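N-acetyltransferase (Trypanosoma brucei, PDB 3I3G) probably catalyses transfer of the acetyl group of acetyl-CoA to D-glucosamine 6-phosphate, a step on the route to UDP-N-acetylglucosamine. Local coordinates at residues L113-A116 with L117-L121; E123-S127 with K128-K132. All blocks are in the same frame, centred on the assembly; numbering follows the deposited sequence.

Contact 1. Residues L113-A116 with L117-L121; sequences LGKA and LIMDL
With CG beside its carbonyl carbon (chi1 173°), Lys115 reaches Met119 one turn on, whose CG stays beside its own backbone N (chi1 -68°). The two chains pass at a slant, CG of Lys115 lying 4.1 Å from CG of Met119. Met119 CG also rests 3.1 Å from Lys115 O, the same oxygen that takes the Met119 N-H at 2.9 Å. Leu117 and Ile118 repeat this fit: Leu117 CG sits 3.4 Å from Leu113 O, and Ile118 CG1 is 3.3 Å from Gly114 O. Each of these carbonyls is thus held by an N-H one turn on and flanked by the side chain of the residue that donates it. Asp120 N bonds to Ala116 O at 3.0 Å; the carboxylate of Asp120 reaches out to a salt bridge with Lys67. Leu113 and Leu117 both pack on Phe69, whereas Ile118 packs on Ile99 and Val102. The regular i to i+4 bonding, with leucines turned to the sheet, is that of an amphipathic alpha helix, here the crossover helix of the beta-alpha-beta unit between strands 96-104 and 132-137 in a GNAT fold.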
ATOM      1  N   LEU A 113     -22.400  -6.969   0.911  1.00 19.70           N
ATOM      2  CA  LEU A 113     -21.730  -5.682   0.844  1.00 19.33           C
ATOM      3  C   LEU A 113     -20.245  -5.824   0.498  1.00 19.09           C
ATOM      4  O   LEU A 113     -19.710  -5.014  -0.170  1.00 19.02           O
ATOM      5  CB  LEU A 113     -21.870  -4.900   2.134  1.00 19.33           C
ATOM      6  CG  LEU A 113     -23.285  -4.685   2.683  1.00 19.28           C
ATOM      7  CD1 LEU A 113     -23.298  -3.712   3.773  1.00 19.17           C
ATOM      8  CD2 LEU A 113     -24.193  -4.360   1.641  1.00 19.40           C
ATOM      9  N   GLY A 114     -19.626  -6.870   1.006  1.00 18.81           N
ATOM     10  CA  GLY A 114     -18.211  -7.098   0.733  1.00 18.54           C
ATOM     11  C   GLY A 114     -17.929  -7.159  -0.755  1.00 18.37           C
ATOM     12  O   GLY A 114     -17.060  -6.449  -1.265  1.00 18.26           O
ATOM     13  N   LYS A 115     -18.670  -8.011  -1.454  1.00 18.21           N
ATOM     14  CA  LYS A 115     -18.523  -8.151  -2.899  1.00 18.11           C
ATOM     15  C   LYS A 115     -18.712  -6.813  -3.608  1.00 17.89           C
ATOM     16  O   LYS A 115     -17.918  -6.439  -4.470  1.00 17.88           O
ATOM     17  CB  LYS A 115     -19.523  -9.177  -3.437  1.00 18.27           C
ATOM     18  CG  LYS A 115     -19.559  -9.283  -4.954  1.00 18.94           C
ATOM     19  CD  LYS A 115     -20.445 -10.439  -5.397  1.00 19.97           C
ATOM     20  CE  LYS A 115     -20.541 -10.520  -6.911  1.00 20.64           C
ATOM     21  NZ  LYS A 115     -19.442 -11.336  -7.498  1.00 21.56           N
ATOM     22  N   ALA A 116     -19.770  -6.098  -3.240  1.00 17.55           N
ATOM     23  CA  ALA A 116     -20.079  -4.815  -3.864  1.00 17.32           C
ATOM     24  C   ALA A 116     -18.937  -3.819  -3.681  1.00 17.19           C
ATOM     25  O   ALA A 116     -18.536  -3.138  -4.625  1.00 17.10           O
ATOM     26  CB  ALA A 116     -21.375  -4.251  -3.303  1.00 17.32           C
ATOM     27  N   LEU A 117     -18.419  -3.737  -2.461  1.00 17.05           N
ATOM     28  CA  LEU A 117     -17.317  -2.829  -2.156  1.00 16.99           C
ATOM     29  C   LEU A 117     -16.076  -3.155  -2.982  1.00 17.02           C
ATOM     30  O   LEU A 117     -15.496  -2.276  -3.620  1.00 16.94           O
ATOM     31  CB  LEU A 117     -16.985  -2.871  -0.662  1.00 16.95           C
ATOM     32  CG  LEU A 117     -17.956  -2.133   0.263  1.00 16.78           C
ATOM     33  CD1 LEU A 117     -17.731  -2.527   1.716  1.00 16.79           C
ATOM     34  CD2 LEU A 117     -17.823  -0.632   0.083  1.00 16.89           C
ATOM     35  N   ILE A 118     -15.672  -4.422  -2.969  1.00 17.11           N
ATOM     36  CA  ILE A 118     -14.484  -4.852  -3.702  1.00 17.28           C
ATOM     37  C   ILE A 118     -14.614  -4.590  -5.202  1.00 17.46           C
ATOM     38  O   ILE A 118     -13.706  -4.045  -5.826  1.00 17.40           O
ATOM     39  CB  ILE A 118     -14.178  -6.341  -3.462  1.00 17.23           C
ATOM     40  CG1 ILE A 118     -13.890  -6.592  -1.980  1.00 17.19           C
ATOM     41  CG2 ILE A 118     -13.003  -6.786  -4.318  1.00 17.24           C
ATOM     42  CD1 ILE A 118     -12.719  -5.795  -1.435  1.00 17.13           C
ATOM     43  N   MET A 119     -15.746  -4.986  -5.776  1.00 17.70           N
ATOM     44  CA  MET A 119     -15.990  -4.774  -7.198  1.00 18.08           C
ATOM     45  C   MET A 119     -15.914  -3.292  -7.547  1.00 17.96           C
ATOM     46  O   MET A 119     -15.326  -2.913  -8.560  1.00 17.92           O
ATOM     47  CB  MET A 119     -17.352  -5.344  -7.604  1.00 18.34           C
ATOM     48  CG  MET A 119     -17.431  -6.861  -7.550  1.00 19.49           C
ATOM     49  SD  MET A 119     -16.283  -7.665  -8.688  1.00 23.00           S
ATOM     50  CE  MET A 119     -14.715  -7.321  -7.895  1.00 22.21           C
ATOM     51  N   ASP A 120     -16.508  -2.458  -6.700  1.00 17.91           N
ATOM     52  CA  ASP A 120     -16.482  -1.014  -6.902  1.00 17.97           C
ATOM     53  C   ASP A 120     -15.048  -0.506  -6.998  1.00 17.99           C
ATOM     54  O   ASP A 120     -14.702   0.232  -7.919  1.00 17.96           O
ATOM     55  CB  ASP A 120     -17.210  -0.300  -5.760  1.00 17.97           C
ATOM     56  CG  ASP A 120     -17.336   1.194  -5.992  1.00 18.02           C
ATOM     57  OD1 ASP A 120     -17.880   1.592  -7.043  1.00 18.08           O
ATOM     58  OD2 ASP A 120     -16.900   1.972  -5.119  1.00 18.30           O
ATOM     59  N   LEU A 121     -14.218  -0.907  -6.039  1.00 18.07           N
ATOM     60  CA  LEU A 121     -12.828  -0.466  -6.002  1.00 18.29           C
ATOM     61  C   LEU A 121     -12.042  -0.992  -7.199  1.00 18.54           C
ATOM     62  O   LEU A 121     -11.141  -0.320  -7.703  1.00 18.52           O
ATOM     63  CB  LEU A 121     -12.161  -0.892  -4.692  1.00 18.18           C
ATOM     64  CG  LEU A 121     -12.736  -0.257  -3.425  1.00 18.04           C
ATOM     65  CD1 LEU A 121     -11.863  -0.567  -2.218  1.00 17.61           C
ATOM     66  CD2 LEU A 121     -12.887   1.245  -3.607  1.00 18.11           C
TER

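Contact 2. Residues E123-S127 with K128-K132; sequences EISRS and KGCYK
Ser125 and Cys130 face each other across the end of the helix, the CB of Ser125 lying 3.9 Å from SG of Cys130. The Cys130 CB points back at the helix and comes within 3.3 Å of Ser125 O, and SG, beside its own backbone N, is 3.5 Å from the same oxygen. The hydroxyl of Ser125 is engaged elsewhere, hydrogen-bonded to Leu121 O one turn earlier. Ser125 O is gripped by two N-H groups that arrive from opposite faces of its plane, Cys130 N at 3.1 Å and Lys128 N from well above the plane. Together with the bond from Gly129 N to Arg126 O (3.0 Å), the Cys130 bond makes this a Schellman motif, and Gly129, with phi 84°, is its C-prime residue. At such backbone angles a CB would press on the preceding carbonyl oxygen. A water spans the turn, donating to both Arg126 O and Cys130 O, so Arg126 O is held by the Gly129 amide and the water.

On the flank, the Lys128 chain curls past the Ser127 hydroxyl. That hydroxyl sits between its backbone N and carbonyl carbon (chi1 70°), which turns it back toward Ile124 O, at a separation too short to be trusted in detail. Lys128 folds its CG to 3.6 Å from that same Ile124 O and 3.9 Å from Ser127 OG; its bends at chi2 and chi4 bring NZ round to within 4.1 Å of the hydroxyl. Lys128 N, besides its bond to Ser125 O, makes a weak one to Ile124 O. Beyond the turn, Gly129 O accepts from Arg94, while Lys132 pairs antiparallel with a strand of the second subunit, and Leu161 of that subunit packs against Ser125 and Arg126.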
ATOM      1  N   GLU A 123     -13.290  -1.511 -10.167  1.00 20.02           N
ATOM      2  CA  GLU A 123     -13.707  -0.701 -11.304  1.00 20.47           C
ATOM      3  C   GLU A 123     -12.973   0.636 -11.306  1.00 20.55           C
ATOM      4  O   GLU A 123     -12.485   1.087 -12.344  1.00 20.52           O
ATOM      5  CB  GLU A 123     -15.220  -0.481 -11.288  1.00 20.58           C
ATOM      6  CG  GLU A 123     -15.714   0.473 -12.364  1.00 21.51           C
ATOM      7  CD  GLU A 123     -15.248   0.076 -13.752  1.00 22.62           C
ATOM      8  OE1 GLU A 123     -15.077  -1.137 -14.002  1.00 23.25           O
ATOM      9  OE2 GLU A 123     -15.053   0.980 -14.595  1.00 23.35           O
ATOM     10  N   ILE A 124     -12.895   1.269 -10.140  1.00 20.67           N
ATOM     11  CA  ILE A 124     -12.149   2.512 -10.008  1.00 20.87           C
ATOM     12  C   ILE A 124     -10.701   2.294 -10.429  1.00 21.04           C
ATOM     13  O   ILE A 124     -10.146   3.068 -11.208  1.00 21.05           O
ATOM     14  CB  ILE A 124     -12.191   3.048  -8.567  1.00 20.81           C
ATOM     15  CG1 ILE A 124     -13.627   3.406  -8.177  1.00 20.82           C
ATOM     16  CG2 ILE A 124     -11.280   4.259  -8.426  1.00 20.89           C
ATOM     17  CD1 ILE A 124     -13.782   3.833  -6.733  1.00 20.66           C
ATOM     18  N   SER A 125     -10.095   1.230  -9.913  1.00 21.30           N
ATOM     19  CA  SER A 125      -8.734   0.871 -10.284  1.00 21.62           C
ATOM     20  C   SER A 125      -8.604   0.756 -11.801  1.00 21.90           C
ATOM     21  O   SER A 125      -7.686   1.317 -12.398  1.00 21.93           O
ATOM     22  CB  SER A 125      -8.324  -0.443  -9.617  1.00 21.56           C
ATOM     23  OG  SER A 125      -8.372  -0.332  -8.205  1.00 21.50           O
ATOM     24  N   ARG A 126      -9.528   0.024 -12.417  1.00 22.32           N
ATOM     25  CA  ARG A 126      -9.533  -0.130 -13.867  1.00 22.76           C
ATOM     26  C   ARG A 126      -9.522   1.228 -14.561  1.00 22.83           C
ATOM     27  O   ARG A 126      -8.758   1.451 -15.498  1.00 22.96           O
ATOM     28  CB  ARG A 126     -10.760  -0.925 -14.323  1.00 22.90           C
ATOM     29  CG  ARG A 126     -10.725  -2.405 -13.980  1.00 23.63           C
ATOM     30  CD  ARG A 126     -11.859  -3.145 -14.676  1.00 24.89           C
ATOM     31  NE  ARG A 126     -11.874  -4.568 -14.351  1.00 25.84           N
ATOM     32  CZ  ARG A 126     -12.625  -5.108 -13.396  1.00 26.37           C
ATOM     33  NH1 ARG A 126     -12.575  -6.414 -13.171  1.00 26.51           N
ATOM     34  NH2 ARG A 126     -13.425  -4.342 -12.667  1.00 26.64           N
ATOM     35  N   SER A 127     -10.376   2.132 -14.089  1.00 22.91           N
ATOM     36  CA  SER A 127     -10.533   3.444 -14.708  1.00 22.95           C
ATOM     37  C   SER A 127      -9.250   4.265 -14.664  1.00 22.94           C
ATOM     38  O   SER A 127      -9.024   5.122 -15.517  1.00 23.03           O
ATOM     39  CB  SER A 127     -11.665   4.221 -14.031  1.00 22.98           C
ATOM     40  OG  SER A 127     -11.299   4.612 -12.719  1.00 23.10           O
ATOM     41  N   LYS A 128      -8.414   4.004 -13.663  1.00 22.85           N
ATOM     42  CA  LYS A 128      -7.178   4.758 -13.485  1.00 22.75           C
ATOM     43  C   LYS A 128      -5.996   4.093 -14.186  1.00 22.49           C
ATOM     44  O   LYS A 128      -4.854   4.530 -14.044  1.00 22.64           O
ATOM     45  CB  LYS A 128      -6.874   4.944 -11.996  1.00 22.84           C
ATOM     46  CG  LYS A 128      -7.846   5.862 -11.266  1.00 23.41           C
ATOM     47  CD  LYS A 128      -7.706   7.302 -11.741  1.00 24.44           C
ATOM     48  CE  LYS A 128      -8.454   8.265 -10.828  1.00 25.13           C
ATOM     49  NZ  LYS A 128      -9.913   7.973 -10.774  1.00 25.57           N
ATOM     50  N   GLY A 129      -6.275   3.033 -14.936  1.00 22.17           N
ATOM     51  CA  GLY A 129      -5.243   2.356 -15.717  1.00 21.66           C
ATOM     52  C   GLY A 129      -4.430   1.327 -14.952  1.00 21.34           C
ATOM     53  O   GLY A 129      -3.350   0.931 -15.392  1.00 21.35           O
ATOM     54  N   CYS A 130      -4.940   0.889 -13.806  1.00 20.90           N
ATOM     55  CA  CYS A 130      -4.263  -0.140 -13.025  1.00 20.42           C
ATOM     56  C   CYS A 130      -4.228  -1.455 -13.799  1.00 20.22           C
ATOM     57  O   CYS A 130      -5.198  -1.816 -14.465  1.00 20.18           O
ATOM     58  CB  CYS A 130      -4.961  -0.351 -11.679  1.00 20.41           C
ATOM     59  SG  CYS A 130      -4.807   1.025 -10.515  1.00 19.94           S
ATOM     60  N   TYR A 131      -3.110  -2.168 -13.713  1.00 19.96           N
ATOM     61  CA  TYR A 131      -2.994  -3.463 -14.378  1.00 19.70           C
ATOM     62  C   TYR A 131      -3.307  -4.603 -13.414  1.00 19.44           C
ATOM     63  O   TYR A 131      -3.569  -5.731 -13.835  1.00 19.44           O
ATOM     64  CB  TYR A 131      -1.607  -3.643 -15.002  1.00 19.77           C
ATOM     65  CG  TYR A 131      -0.501  -3.910 -14.007  1.00 19.96           C
ATOM     66  CD1 TYR A 131      -0.154  -5.208 -13.657  1.00 20.02           C
ATOM     67  CD2 TYR A 131       0.203  -2.865 -13.424  1.00 20.17           C
ATOM     68  CE1 TYR A 131       0.858  -5.459 -12.752  1.00 20.38           C
ATOM     69  CE2 TYR A 131       1.216  -3.106 -12.519  1.00 20.36           C
ATOM     70  CZ  TYR A 131       1.539  -4.403 -12.186  1.00 20.50           C
ATOM     71  OH  TYR A 131       2.548  -4.643 -11.283  1.00 20.81           O
ATOM     72  N   LYS A 132      -3.285  -4.302 -12.119  1.00 19.07           N
ATOM     73  CA  LYS A 132      -3.626  -5.291 -11.105  1.00 18.72           C
ATOM     74  C   LYS A 132      -4.145  -4.630  -9.833  1.00 18.58           C
ATOM     75  O   LYS A 132      -3.883  -3.455  -9.577  1.00 18.46           O
ATOM     76  CB  LYS A 132      -2.415  -6.169 -10.772  1.00 18.73           C
ATOM     77  CG  LYS A 132      -1.352  -5.468  -9.937  1.00 18.62           C
ATOM     78  CD  LYS A 132      -0.253  -6.429  -9.509  1.00 18.82           C
ATOM     79  CE  LYS A 132       0.790  -5.725  -8.652  1.00 19.07           C
ATOM     80  NZ  LYS A 132       1.855  -6.654  -8.182  1.00 19.02           N
TER
HETATM   81  O   HOH W   1      -6.823  -0.579 -16.345  1.00 37.92           O

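Both contacts belong to helix 113-127, and their centres are about 14 Å apart: contact 1 is its first turns, contact 2 its last turn and the loop to strand 132-137. Contact 1 is nearer the middle of the chain, with leucines and an isoleucine buried against the sheet and Lys115 exposed; contact 2 is further out, where Ser125 and Cys130 are buried but Arg126, Ser127 and Lys128 are exposed. The bonding changes accordingly. Evenly repeated i to i+4 bonds in contact 1 give way to a shared acceptor, a bridging water and a glycine of positive phi in contact 2. Of the two, contact 2 alone meets the second subunit.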